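Local structure of acid phosphatase (Mycobacterium tuberculosis, 2A6P) at residues 130-135 against 160-165; 11-16 against 145-150; 61-66 against 83-88. The protein removes phosphate from a broad range of phosphomonoesters, phosphorylated sugars among them, and can serve as a fructose-1,6-bisphosphatase in gluconeogenesis. All blocks are in the same frame, centred on the assembly; numbering follows the deposited sequence.

Contact 1 of 3, residues 130-135 against 160-165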
ATOM      1  N   ARG A 130      -3.564   7.391  20.111  1.00 20.58           N
ATOM      2  CA  ARG A 130      -2.507   6.416  20.352  1.00 19.38           C
ATOM      3  C   ARG A 130      -1.662   6.275  19.079  1.00 19.39           C
ATOM      4  O   ARG A 130      -0.420   6.190  19.132  1.00 16.71           O
ATOM      5  CB  ARG A 130      -3.101   5.063  20.756  1.00 19.86           C
ATOM      6  CG  ARG A 130      -2.096   4.192  21.463  1.00 19.74           C
ATOM      7  CD  ARG A 130      -2.730   3.263  22.491  1.00 21.99           C
ATOM      8  NE  ARG A 130      -2.959   1.924  21.960  1.00 26.94           N
ATOM      9  CZ  ARG A 130      -3.973   1.605  21.173  1.00 27.60           C
ATOM     10  NH1 ARG A 130      -4.853   2.536  20.841  1.00 32.19           N
ATOM     11  NH2 ARG A 130      -4.092   0.375  20.700  1.00 27.56           N
ATOM     12  N   ALA A 131      -2.349   6.265  17.938  1.00 18.05           N
ATOM     13  CA  ALA A 131      -1.694   6.158  16.641  1.00 18.60           C
ATOM     14  C   ALA A 131      -0.771   7.351  16.411  1.00 19.23           C
ATOM     15  O   ALA A 131       0.370   7.184  15.980  1.00 18.89           O
ATOM     16  CB  ALA A 131      -2.736   6.083  15.538  1.00 15.56           C
ATOM     17  N   ASP A 132      -1.255   8.554  16.695  1.00 21.20           N
ATOM     18  CA  ASP A 132      -0.427   9.744  16.507  1.00 23.34           C
ATOM     19  C   ASP A 132       0.803   9.730  17.414  1.00 23.24           C
ATOM     20  O   ASP A 132       1.894  10.116  16.989  1.00 23.77           O
ATOM     21  CB  ASP A 132      -1.239  11.024  16.745  1.00 26.13           C
ATOM     22  CG  ASP A 132      -2.249  11.294  15.628  1.00 28.30           C
ATOM     23  OD1 ASP A 132      -1.897  11.068  14.447  1.00 29.68           O
ATOM     24  OD2 ASP A 132      -3.384  11.740  15.925  1.00 30.78           O
ATOM     25  N   SER A 133       0.636   9.289  18.657  1.00 22.20           N
ATOM     26  CA  SER A 133       1.777   9.233  19.569  1.00 22.79           C
ATOM     27  C   SER A 133       2.827   8.279  18.986  1.00 24.12           C
ATOM     28  O   SER A 133       4.035   8.544  19.059  1.00 24.19           O
ATOM     29  CB  SER A 133       1.347   8.742  20.967  1.00 25.04           C
ATOM     30  OG  SER A 133       0.447   9.646  21.605  1.00 27.99           O
ATOM     31  N   ALA A 134       2.355   7.174  18.403  1.00 22.70           N
ATOM     32  CA  ALA A 134       3.241   6.179  17.802  1.00 22.55           C
ATOM     33  C   ALA A 134       4.019   6.790  16.639  1.00 22.50           C
ATOM     34  O   ALA A 134       5.216   6.551  16.496  1.00 21.96           O
ATOM     35  CB  ALA A 134       2.433   4.963  17.321  1.00 23.33           C
ATOM     36  N   VAL A 135       3.337   7.571  15.809  1.00 21.80           N
ATOM     37  CA  VAL A 135       3.992   8.230  14.683  1.00 22.98           C
ATOM     38  C   VAL A 135       5.042   9.225  15.218  1.00 24.59           C
ATOM     39  O   VAL A 135       6.151   9.336  14.676  1.00 23.76           O
ATOM     40  CB  VAL A 135       2.966   8.983  13.813  1.00 21.83           C
ATOM     41  CG1 VAL A 135       3.688   9.868  12.792  1.00 23.18           C
ATOM     42  CG2 VAL A 135       2.058   7.979  13.103  1.00 22.52           C
ATOM     43  N   ILE A 160      -0.379   3.628   9.941  1.00 16.07           N
ATOM     44  CA  ILE A 160      -0.206   3.957   8.521  1.00 15.26           C
ATOM     45  C   ILE A 160      -1.147   5.077   8.089  1.00 14.79           C
ATOM     46  O   ILE A 160      -0.725   6.032   7.428  1.00 11.14           O
ATOM     47  CB  ILE A 160      -0.461   2.722   7.634  1.00 15.08           C
ATOM     48  CG1 ILE A 160       0.629   1.674   7.881  1.00 14.21           C
ATOM     49  CG2 ILE A 160      -0.519   3.126   6.169  1.00 15.71           C
ATOM     50  CD1 ILE A 160       0.366   0.374   7.192  1.00 14.29           C
ATOM     51  N   THR A 161      -2.424   4.949   8.455  1.00 14.77           N
ATOM     52  CA  THR A 161      -3.422   5.956   8.105  1.00 15.54           C
ATOM     53  C   THR A 161      -3.018   7.327   8.629  1.00 15.11           C
ATOM     54  O   THR A 161      -3.215   8.334   7.959  1.00 14.12           O
ATOM     55  CB  THR A 161      -4.805   5.599   8.681  1.00 15.54           C
ATOM     56  OG1 THR A 161      -5.228   4.335   8.156  1.00 19.67           O
ATOM     57  CG2 THR A 161      -5.831   6.649   8.305  1.00 15.77           C
ATOM     58  N   ARG A 162      -2.450   7.358   9.832  1.00 15.77           N
ATOM     59  CA  ARG A 162      -2.023   8.611  10.443  1.00 17.20           C
ATOM     60  C   ARG A 162      -0.712   9.099   9.848  1.00 18.17           C
ATOM     61  O   ARG A 162      -0.486  10.309   9.736  1.00 18.51           O
ATOM     62  CB  ARG A 162      -1.898   8.439  11.958  1.00 18.68           C
ATOM     63  CG  ARG A 162      -3.225   8.073  12.632  1.00 19.48           C
ATOM     64  CD  ARG A 162      -4.300   9.098  12.294  1.00 20.61           C
ATOM     65  NE  ARG A 162      -3.946  10.424  12.797  1.00 22.61           N
ATOM     66  CZ  ARG A 162      -4.554  11.547  12.435  1.00 23.06           C
ATOM     67  NH1 ARG A 162      -5.549  11.515  11.555  1.00 24.38           N
ATOM     68  NH2 ARG A 162      -4.172  12.702  12.965  1.00 25.52           N
ATOM     69  N   TRP A 163       0.154   8.165   9.471  1.00 16.54           N
ATOM     70  CA  TRP A 163       1.421   8.545   8.858  1.00 18.51           C
ATOM     71  C   TRP A 163       1.117   9.393   7.626  1.00 18.35           C
ATOM     72  O   TRP A 163       1.759  10.423   7.394  1.00 18.71           O
ATOM     73  CB  TRP A 163       2.234   7.314   8.437  1.00 18.95           C
ATOM     74  CG  TRP A 163       3.503   7.679   7.727  1.00 18.74           C
ATOM     75  CD1 TRP A 163       3.693   7.769   6.378  1.00 19.46           C
ATOM     76  CD2 TRP A 163       4.749   8.062   8.334  1.00 19.19           C
ATOM     77  NE1 TRP A 163       4.980   8.182   6.102  1.00 17.89           N
ATOM     78  CE2 TRP A 163       5.649   8.371   7.283  1.00 19.10           C
ATOM     79  CE3 TRP A 163       5.192   8.180   9.663  1.00 19.39           C
ATOM     80  CZ2 TRP A 163       6.967   8.783   7.520  1.00 17.38           C
ATOM     81  CZ3 TRP A 163       6.505   8.591   9.899  1.00 19.28           C
ATOM     82  CH2 TRP A 163       7.375   8.889   8.826  1.00 19.87           C
ATOM     83  N   VAL A 164       0.120   8.954   6.858  1.00 17.77           N
ATOM     84  CA  VAL A 164      -0.287   9.647   5.645  1.00 19.51           C
ATOM     85  C   VAL A 164      -1.292  10.772   5.893  1.00 19.13           C
ATOM     86  O   VAL A 164      -1.899  11.289   4.962  1.00 19.41           O
ATOM     87  CB  VAL A 164      -0.855   8.652   4.602  1.00 19.68           C
ATOM     88  CG1 VAL A 164       0.245   7.704   4.160  1.00 19.99           C
ATOM     89  CG2 VAL A 164      -2.020   7.879   5.179  1.00 17.93           C
ATOM     90  N   GLN A 165      -1.456  11.133   7.162  1.00 19.89           N
ATOM     91  CA  GLN A 165      -2.324  12.229   7.600  1.00 19.29           C
ATOM     92  C   GLN A 165      -3.774  12.213   7.138  1.00 19.73           C
ATOM     93  O   GLN A 165      -4.312  13.226   6.699  1.00 20.69           O
ATOM     94  CB  GLN A 165      -1.648  13.551   7.230  1.00 18.94           C
ATOM     95  CG  GLN A 165      -0.173  13.535   7.615  1.00 22.42           C
ATOM     96  CD  GLN A 165       0.570  14.806   7.278  1.00 23.37           C
ATOM     97  OE1 GLN A 165       0.578  15.753   8.054  1.00 28.00           O
ATOM     98  NE2 GLN A 165       1.205  14.833   6.114  1.00 25.20           N
TER
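Arg162 reaches across to Asp132 and joins two helices of the histidine phosphatase fold. Segment 130-135 is part of helix 124-141. Segment 160-165 holds the last turn of helix 153-163 and the two residues after it. Strand 147-151 lies between the two helices in the chain.

Arg162 has the largest share of the contact and can be followed atom by atom. Its CB faces the other helix and lies 4.1 Å from Val135 CG2. CG sits anti to the carbonyl carbon (chi1 -62°) and packs on the methyl of Ala131, with CG to Ala131 CB at 3.6 Å. The chain then bends twice, at chi2 and chi3. These bends carry CD past Asp132 OD1 and turn the guanidinium towards the carboxylate. NE donates a nearly straight hydrogen bond to Asp132 OD1, 2.7 Å long. The oxygen lies in the guanidinium plane, at its edge, and is met on its syn side, with NE 26° out of the carboxylate plane. NH2 adds two weak bonds, to Asp132 OD1 and to Asp132 OD2, each at 3.2 Å from Arg162 NH2. The two planes are 67° apart, so this is not a flat, two-pronged pair. One good bond dominates the salt bridge. NH1 turns back to its own side and makes a weak bond to Leu166 O.

The helix ends just beyond, in a Schellman motif with Gln165 at positive phi. Leu166 N bonds to Thr161 O, and Gln165 N to Arg162 O. Arg191 of strand 190-199 bonds to the carbonyls of Arg162 and Trp163.

At Val135 and Trp163 the contact between the segments is apolar. Trp163 NE1 bonds to Gly185 O of strand 180-187. At the benzo end of the indole, Val135 CG1 comes in obliquely, 3.9 Å from Trp163 CE3.

Contact 2 of 3, residues 11-16 against 145-150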
ATOM      1  N   HIS A  11      15.201   8.208   6.310  1.00 26.68           N
ATOM      2  CA  HIS A  11      14.848   6.933   6.944  1.00 25.64           C
ATOM      3  C   HIS A  11      13.400   6.483   6.755  1.00 24.67           C
ATOM      4  O   HIS A  11      12.569   7.233   6.231  1.00 22.71           O
ATOM      5  CB  HIS A  11      15.200   6.958   8.432  1.00 25.44           C
ATOM      6  CG  HIS A  11      16.674   6.930   8.686  1.00 27.33           C
ATOM      7  ND1 HIS A  11      17.422   8.075   8.860  1.00 27.41           N
ATOM      8  CD2 HIS A  11      17.555   5.902   8.675  1.00 27.80           C
ATOM      9  CE1 HIS A  11      18.701   7.754   8.937  1.00 27.84           C
ATOM     10  NE2 HIS A  11      18.809   6.443   8.826  1.00 28.01           N
ATOM     11  N   ARG A  12      13.110   5.254   7.192  1.00 22.43           N
ATOM     12  CA  ARG A  12      11.784   4.659   7.034  1.00 21.48           C
ATOM     13  C   ARG A  12      11.166   4.057   8.295  1.00 19.17           C
ATOM     14  O   ARG A  12      11.864   3.663   9.225  1.00 16.56           O
ATOM     15  CB  ARG A  12      11.837   3.542   5.986  1.00 22.03           C
ATOM     16  CG  ARG A  12      12.266   3.947   4.599  1.00 26.13           C
ATOM     17  CD  ARG A  12      12.665   2.713   3.794  1.00 27.36           C
ATOM     18  NE  ARG A  12      13.795   2.020   4.415  1.00 31.31           N
ATOM     19  CZ  ARG A  12      14.342   0.891   3.965  1.00 32.21           C
ATOM     20  NH1 ARG A  12      13.869   0.301   2.870  1.00 32.10           N
ATOM     21  NH2 ARG A  12      15.367   0.352   4.616  1.00 33.64           N
ATOM     22  N   LEU A  13       9.838   3.967   8.293  1.00 18.52           N
ATOM     23  CA  LEU A  13       9.090   3.365   9.397  1.00 17.05           C
ATOM     24  C   LEU A  13       8.488   2.067   8.848  1.00 16.59           C
ATOM     25  O   LEU A  13       7.658   2.106   7.938  1.00 16.96           O
ATOM     26  CB  LEU A  13       7.963   4.296   9.868  1.00 15.78           C
ATOM     27  CG  LEU A  13       6.874   3.677  10.762  1.00 14.29           C
ATOM     28  CD1 LEU A  13       7.490   3.123  12.047  1.00 14.68           C
ATOM     29  CD2 LEU A  13       5.822   4.715  11.081  1.00 14.73           C
ATOM     30  N   LEU A  14       8.921   0.922   9.360  1.00 16.17           N
ATOM     31  CA  LEU A  14       8.366  -0.334   8.872  1.00 17.02           C
ATOM     32  C   LEU A  14       7.439  -0.886   9.938  1.00 17.40           C
ATOM     33  O   LEU A  14       7.657  -0.671  11.129  1.00 17.97           O
ATOM     34  CB  LEU A  14       9.454  -1.376   8.585  1.00 17.06           C
ATOM     35  CG  LEU A  14      10.857  -1.084   8.028  1.00 19.28           C
ATOM     36  CD1 LEU A  14      11.200  -2.194   7.045  1.00 18.50           C
ATOM     37  CD2 LEU A  14      10.941   0.259   7.352  1.00 21.27           C
ATOM     38  N   LEU A  15       6.391  -1.581   9.510  1.00 16.58           N
ATOM     39  CA  LEU A  15       5.457  -2.189  10.445  1.00 15.94           C
ATOM     40  C   LEU A  15       5.311  -3.651  10.078  1.00 15.83           C
ATOM     41  O   LEU A  15       5.188  -3.989   8.905  1.00 17.62           O
ATOM     42  CB  LEU A  15       4.086  -1.514  10.385  1.00 16.29           C
ATOM     43  CG  LEU A  15       4.080  -0.026  10.727  1.00 18.20           C
ATOM     44  CD1 LEU A  15       4.401   0.804   9.483  1.00 17.68           C
ATOM     45  CD2 LEU A  15       2.721   0.336  11.264  1.00 17.70           C
ATOM     46  N   LEU A  16       5.333  -4.518  11.083  1.00 14.07           N
ATOM     47  CA  LEU A  16       5.193  -5.954  10.861  1.00 13.61           C
ATOM     48  C   LEU A  16       4.055  -6.512  11.711  1.00 13.56           C
ATOM     49  O   LEU A  16       4.069  -6.361  12.945  1.00 12.34           O
ATOM     50  CB  LEU A  16       6.491  -6.681  11.238  1.00 12.56           C
ATOM     51  CG  LEU A  16       6.388  -8.219  11.273  1.00 14.35           C
ATOM     52  CD1 LEU A  16       6.116  -8.744   9.860  1.00 12.15           C
ATOM     53  CD2 LEU A  16       7.662  -8.848  11.838  1.00 12.06           C
ATOM     54  N   ARG A 145      18.040   6.849  12.471  1.00 31.00           N
ATOM     55  CA  ARG A 145      17.937   5.428  12.130  1.00 30.12           C
ATOM     56  C   ARG A 145      16.534   5.031  11.644  1.00 28.80           C
ATOM     57  O   ARG A 145      15.587   5.830  11.720  1.00 28.88           O
ATOM     58  CB  ARG A 145      18.308   4.583  13.362  1.00 32.85           C
ATOM     59  CG  ARG A 145      17.332   4.746  14.548  1.00 35.10           C
ATOM     60  CD  ARG A 145      17.944   4.370  15.907  1.00 36.66           C
ATOM     61  NE  ARG A 145      18.365   2.972  15.981  1.00 39.36           N
ATOM     62  CZ  ARG A 145      18.763   2.364  17.097  1.00 42.24           C
ATOM     63  NH1 ARG A 145      18.791   3.033  18.244  1.00 42.06           N
ATOM     64  NH2 ARG A 145      19.137   1.087  17.069  1.00 42.71           N
ATOM     65  N   ASP A 146      16.416   3.800  11.142  1.00 26.16           N
ATOM     66  CA  ASP A 146      15.136   3.266  10.681  1.00 24.16           C
ATOM     67  C   ASP A 146      14.368   2.741  11.894  1.00 23.25           C
ATOM     68  O   ASP A 146      14.975   2.339  12.893  1.00 23.83           O
ATOM     69  CB  ASP A 146      15.339   2.124   9.676  1.00 22.15           C
ATOM     70  CG  ASP A 146      15.764   2.621   8.296  1.00 23.50           C
ATOM     71  OD1 ASP A 146      15.347   3.731   7.896  1.00 22.81           O
ATOM     72  OD2 ASP A 146      16.504   1.892   7.600  1.00 24.49           O
ATOM     73  N   VAL A 147      13.037   2.743  11.803  1.00 21.84           N
ATOM     74  CA  VAL A 147      12.167   2.273  12.893  1.00 20.03           C
ATOM     75  C   VAL A 147      11.283   1.085  12.483  1.00 20.63           C
ATOM     76  O   VAL A 147      10.710   1.077  11.395  1.00 20.59           O
ATOM     77  CB  VAL A 147      11.241   3.425  13.398  1.00 18.18           C
ATOM     78  CG1 VAL A 147      10.253   2.897  14.431  1.00 17.01           C
ATOM     79  CG2 VAL A 147      12.087   4.547  13.995  1.00 18.16           C
ATOM     80  N   LEU A 148      11.176   0.086  13.361  1.00 21.29           N
ATOM     81  CA  LEU A 148      10.350  -1.090  13.091  1.00 21.40           C
ATOM     82  C   LEU A 148       9.344  -1.383  14.208  1.00 21.03           C
ATOM     83  O   LEU A 148       9.724  -1.621  15.358  1.00 18.82           O
ATOM     84  CB  LEU A 148      11.230  -2.329  12.862  1.00 22.08           C
ATOM     85  CG  LEU A 148      10.500  -3.681  12.758  1.00 24.51           C
ATOM     86  CD1 LEU A 148       9.511  -3.658  11.619  1.00 24.23           C
ATOM     87  CD2 LEU A 148      11.502  -4.796  12.548  1.00 26.03           C
ATOM     88  N   PHE A 149       8.061  -1.356  13.862  1.00 19.49           N
ATOM     89  CA  PHE A 149       7.009  -1.649  14.825  1.00 17.28           C
ATOM     90  C   PHE A 149       6.532  -3.066  14.586  1.00 17.68           C
ATOM     91  O   PHE A 149       6.178  -3.413  13.453  1.00 18.30           O
ATOM     92  CB  PHE A 149       5.781  -0.739  14.630  1.00 15.95           C
ATOM     93  CG  PHE A 149       5.962   0.695  15.074  1.00 12.13           C
ATOM     94  CD1 PHE A 149       7.062   1.096  15.830  1.00 12.13           C
ATOM     95  CD2 PHE A 149       4.980   1.640  14.772  1.00 12.00           C
ATOM     96  CE1 PHE A 149       7.180   2.427  16.283  1.00 11.23           C
ATOM     97  CE2 PHE A 149       5.085   2.964  15.217  1.00 11.69           C
ATOM     98  CZ  PHE A 149       6.189   3.359  15.976  1.00 10.40           C
ATOM     99  N   VAL A 150       6.521  -3.892  15.631  1.00 17.42           N
ATOM    100  CA  VAL A 150       5.987  -5.251  15.504  1.00 15.40           C
ATOM    101  C   VAL A 150       4.671  -5.100  16.267  1.00 16.49           C
ATOM    102  O   VAL A 150       4.670  -4.969  17.493  1.00 14.99           O
ATOM    103  CB  VAL A 150       6.887  -6.277  16.178  1.00 14.75           C
ATOM    104  CG1 VAL A 150       6.267  -7.688  16.055  1.00 12.68           C
ATOM    105  CG2 VAL A 150       8.276  -6.213  15.549  1.00 13.16           C
TER
HETATM  106  O   HOH W   1      16.087   3.408   5.129  1.00 36.70           O
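Leu13, Leu14, Leu15 and Leu16 pair in turn with Val147, Leu148, Phe149 and Val150 in two parallel strands. The backbone ladder comes first. Val147 N donates to Arg12 O, Leu14 N to Val147 O, Phe149 N to Leu14 O and Leu16 N to Phe149 O. All four are close to straight. The strand axes are 4.6 Å apart at their closest, and their directions differ by 19°.

Polar side chains extend the ladder at its N-terminal end. Asp146 OD1 accepts from Arg12 N at 2.8 Å, on its anti side and well out of the carboxylate plane. A water also donates to Asp146 OD1 and accepts a weak bond from Arg12 NE. Asp146 OD2 lies at the edge of the Arg12 guanidinium, in a long salt bridge, 3.5 Å from Asp146 OD2 to Arg12 NH2. Asp146 OD2 is also bonded to Asp58 N, and Arg12 NH2 to Leu55 O. The His11 ring lies over the Arg145 backbone, with Arg145 N over its centre. Its NE2 bonds to Asp58 OD2.

Apolar contacts follow on both faces. Leu13 CG is anti to the backbone N (chi1 165°), which carries CD1 towards the other strand. There CD1 makes a CH-pi contact over the centre of the Phe149 ring, 3.9 Å from its centroid. Leu13 CD1 also meets Val147 CG1 at 3.7 Å. On the other face, Leu14 CB touches Leu148 CD1 at 3.8 Å.

These are inner parallel strands of the histidine phosphatase sheet. They lead to His18, the inferred phosphohistidine, and His152, the probable transition-state stabiliser. Strand 61-64 flanks 147-151, and antiparallel strand 180-187 flanks 13-17. Helix 153-163 packs on Leu13 and Leu15.

Contact 3 of 3, residues 61-66 against 83-88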
ATOM      1  N   ILE A  61      15.647   0.474  15.256  1.00 24.04           N
ATOM      2  CA  ILE A  61      15.220   0.413  16.645  1.00 21.99           C
ATOM      3  C   ILE A  61      13.879  -0.320  16.553  1.00 21.03           C
ATOM      4  O   ILE A  61      12.968   0.118  15.844  1.00 21.40           O
ATOM      5  CB  ILE A  61      15.027   1.811  17.288  1.00 20.78           C
ATOM      6  CG1 ILE A  61      14.489   1.639  18.717  1.00 20.43           C
ATOM      7  CG2 ILE A  61      14.112   2.659  16.441  1.00 18.70           C
ATOM      8  CD1 ILE A  61      14.272   2.949  19.470  1.00 22.95           C
ATOM      9  N   VAL A  62      13.780  -1.452  17.244  1.00 19.73           N
ATOM     10  CA  VAL A  62      12.569  -2.275  17.222  1.00 19.32           C
ATOM     11  C   VAL A  62      11.680  -2.116  18.453  1.00 18.65           C
ATOM     12  O   VAL A  62      12.104  -2.383  19.586  1.00 18.36           O
ATOM     13  CB  VAL A  62      12.933  -3.772  17.070  1.00 18.97           C
ATOM     14  CG1 VAL A  62      11.671  -4.610  16.995  1.00 19.59           C
ATOM     15  CG2 VAL A  62      13.809  -3.979  15.819  1.00 19.33           C
ATOM     16  N   ILE A  63      10.448  -1.673  18.210  1.00 18.92           N
ATOM     17  CA  ILE A  63       9.446  -1.471  19.248  1.00 18.74           C
ATOM     18  C   ILE A  63       8.403  -2.568  19.042  1.00 19.47           C
ATOM     19  O   ILE A  63       7.931  -2.774  17.916  1.00 19.84           O
ATOM     20  CB  ILE A  63       8.791  -0.075  19.123  1.00 20.47           C
ATOM     21  CG1 ILE A  63       9.842   1.025  19.314  1.00 21.58           C
ATOM     22  CG2 ILE A  63       7.737   0.107  20.208  1.00 22.37           C
ATOM     23  CD1 ILE A  63      10.865   1.111  18.216  1.00 24.25           C
ATOM     24  N   CYS A  64       8.031  -3.256  20.117  1.00 18.04           N
ATOM     25  CA  CYS A  64       7.100  -4.381  20.014  1.00 18.24           C
ATOM     26  C   CYS A  64       5.892  -4.332  20.957  1.00 18.19           C
ATOM     27  O   CYS A  64       5.984  -3.816  22.063  1.00 17.79           O
ATOM     28  CB  CYS A  64       7.886  -5.688  20.259  1.00 17.58           C
ATOM     29  SG  CYS A  64       7.028  -7.269  19.941  1.00 17.60           S
ATOM     30  N   SER A  65       4.766  -4.881  20.506  1.00 18.62           N
ATOM     31  CA  SER A  65       3.556  -4.937  21.323  1.00 18.78           C
ATOM     32  C   SER A  65       3.789  -5.985  22.432  1.00 18.92           C
ATOM     33  O   SER A  65       4.472  -7.005  22.221  1.00 18.84           O
ATOM     34  CB  SER A  65       2.359  -5.341  20.470  1.00 20.13           C
ATOM     35  OG  SER A  65       1.271  -5.716  21.296  1.00 21.64           O
ATOM     36  N   PRO A  66       3.213  -5.760  23.618  1.00 16.92           N
ATOM     37  CA  PRO A  66       3.365  -6.670  24.763  1.00 17.80           C
ATOM     38  C   PRO A  66       2.787  -8.076  24.634  1.00 17.08           C
ATOM     39  O   PRO A  66       3.168  -8.965  25.389  1.00 17.25           O
ATOM     40  CB  PRO A  66       2.702  -5.895  25.907  1.00 19.69           C
ATOM     41  CG  PRO A  66       2.832  -4.454  25.476  1.00 18.62           C
ATOM     42  CD  PRO A  66       2.498  -4.540  24.017  1.00 17.49           C
ATOM     43  N   GLU A  83      12.344  -1.890  22.660  1.00 21.54           N
ATOM     44  CA  GLU A  83      11.305  -1.369  23.550  1.00 22.72           C
ATOM     45  C   GLU A  83      10.016  -2.192  23.426  1.00 22.31           C
ATOM     46  O   GLU A  83       9.556  -2.478  22.315  1.00 20.89           O
ATOM     47  CB  GLU A  83      10.960   0.084  23.195  1.00 24.41           C
ATOM     48  CG  GLU A  83      12.131   1.018  22.889  1.00 30.50           C
ATOM     49  CD  GLU A  83      12.673   1.746  24.112  1.00 33.16           C
ATOM     50  OE1 GLU A  83      11.879   2.033  25.031  1.00 35.63           O
ATOM     51  OE2 GLU A  83      13.886   2.052  24.148  1.00 35.78           O
ATOM     52  N   VAL A  84       9.449  -2.575  24.568  1.00 21.46           N
ATOM     53  CA  VAL A  84       8.187  -3.311  24.593  1.00 20.20           C
ATOM     54  C   VAL A  84       7.208  -2.332  25.229  1.00 19.86           C
ATOM     55  O   VAL A  84       7.446  -1.854  26.335  1.00 20.53           O
ATOM     56  CB  VAL A  84       8.271  -4.588  25.450  1.00 19.40           C
ATOM     57  CG1 VAL A  84       6.897  -5.269  25.513  1.00 19.99           C
ATOM     58  CG2 VAL A  84       9.288  -5.539  24.856  1.00 19.22           C
ATOM     59  N   THR A  85       6.121  -2.017  24.528  1.00 18.06           N
ATOM     60  CA  THR A  85       5.156  -1.059  25.041  1.00 18.23           C
ATOM     61  C   THR A  85       3.727  -1.293  24.559  1.00 18.99           C
ATOM     62  O   THR A  85       3.488  -1.655  23.403  1.00 17.92           O
ATOM     63  CB  THR A  85       5.599   0.387  24.667  1.00 20.13           C
ATOM     64  OG1 THR A  85       4.538   1.323  24.927  1.00 20.77           O
ATOM     65  CG2 THR A  85       5.988   0.451  23.189  1.00 21.05           C
ATOM     66  N   GLY A  86       2.775  -1.088  25.467  1.00 19.36           N
ATOM     67  CA  GLY A  86       1.378  -1.259  25.128  1.00 17.49           C
ATOM     68  C   GLY A  86       0.958  -0.231  24.099  1.00 18.33           C
ATOM     69  O   GLY A  86      -0.154  -0.284  23.575  1.00 18.91           O
ATOM     70  N   LEU A  87       1.840   0.718  23.808  1.00 17.42           N
ATOM     71  CA  LEU A  87       1.527   1.739  22.813  1.00 17.80           C
ATOM     72  C   LEU A  87       1.186   1.079  21.466  1.00 17.79           C
ATOM     73  O   LEU A  87       0.389   1.607  20.679  1.00 17.05           O
ATOM     74  CB  LEU A  87       2.718   2.687  22.625  1.00 18.50           C
ATOM     75  CG  LEU A  87       2.471   3.808  21.612  1.00 18.70           C
ATOM     76  CD1 LEU A  87       1.367   4.708  22.157  1.00 16.79           C
ATOM     77  CD2 LEU A  87       3.754   4.605  21.357  1.00 18.11           C
ATOM     78  N   LEU A  88       1.797  -0.074  21.208  1.00 17.13           N
ATOM     79  CA  LEU A  88       1.568  -0.784  19.957  1.00 18.31           C
ATOM     80  C   LEU A  88       0.529  -1.901  20.088  1.00 17.95           C
ATOM     81  O   LEU A  88       0.365  -2.706  19.167  1.00 17.67           O
ATOM     82  CB  LEU A  88       2.884  -1.380  19.437  1.00 17.49           C
ATOM     83  CG  LEU A  88       4.088  -0.461  19.194  1.00 20.25           C
ATOM     84  CD1 LEU A  88       5.167  -1.235  18.430  1.00 19.23           C
ATOM     85  CD2 LEU A  88       3.674   0.756  18.392  1.00 20.54           C
TER
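Ile63 and Leu88 cross at about a right angle. Leu88 CG is anti to the carbonyl carbon (chi1 -57°), and its CD1 is carried to the Ile63 side chain and carbonyl. There CD1 presses on Ile63 CG2 at 3.4 Å, a tight fit. Thr85 lies alongside Ile63 and points the same way. Its CG2 also meets Ile63 CG2 closely, at 3.5 Å. Glu83 runs beside Ile63 too, Glu83 CB against Ile63 CG1, before its chain bends and its carboxylate leads away.

On the opposite face, Val84 CG1 approaches Pro66 CG at 4.1 Å. The proline ring rests against the backbone of Thr85 and Gly86, with Pro66 CG 3.4 Å from Gly86 N. Ser65 CB lies 3.6 Å from Leu88 O, which is bonded to Ser151 OG.

Three backbone bonds join the two segments: Glu83 N to Val62 O, Cys64 N to Glu83 O, and Thr85 N to Cys64 O. Beyond them the chain turns into a 3-10 segment, 86-88.

Together with helix 68-76, the two parallel strands form a beta-alpha-beta unit at one edge of the sheet. The ends of both segments lead to the active site: Ser65 touches His152, the probable transition-state stabiliser.

How the contacts relate
Contacts 2 and 3 belong to one sheet. Strands 147-151 and 61-64 are neighbours in it, with probable hydrogen bonds from Val150 N to Ile63 O and from Ile63 N to Leu148 O, both 2.9 Å. Contact 1 packs on this sheet: Trp163 CE3 lies 3.8 Å from Leu13 CD2, and Ala134 O 3.4 Å from Phe149 CZ. It also meets contact 3, where Arg130 CG touches Leu87 CD1. The strand ends approach the active site. The side chain of Val150 is about 6 Å from that of His18, inferred to form the phosphohistidine, and that of Ser65 about 6 Å from that of Glu90, the probable proton donor/acceptor. Contact 1 is farther off, with Ala131 about 10 Å from Glu90 between side chains.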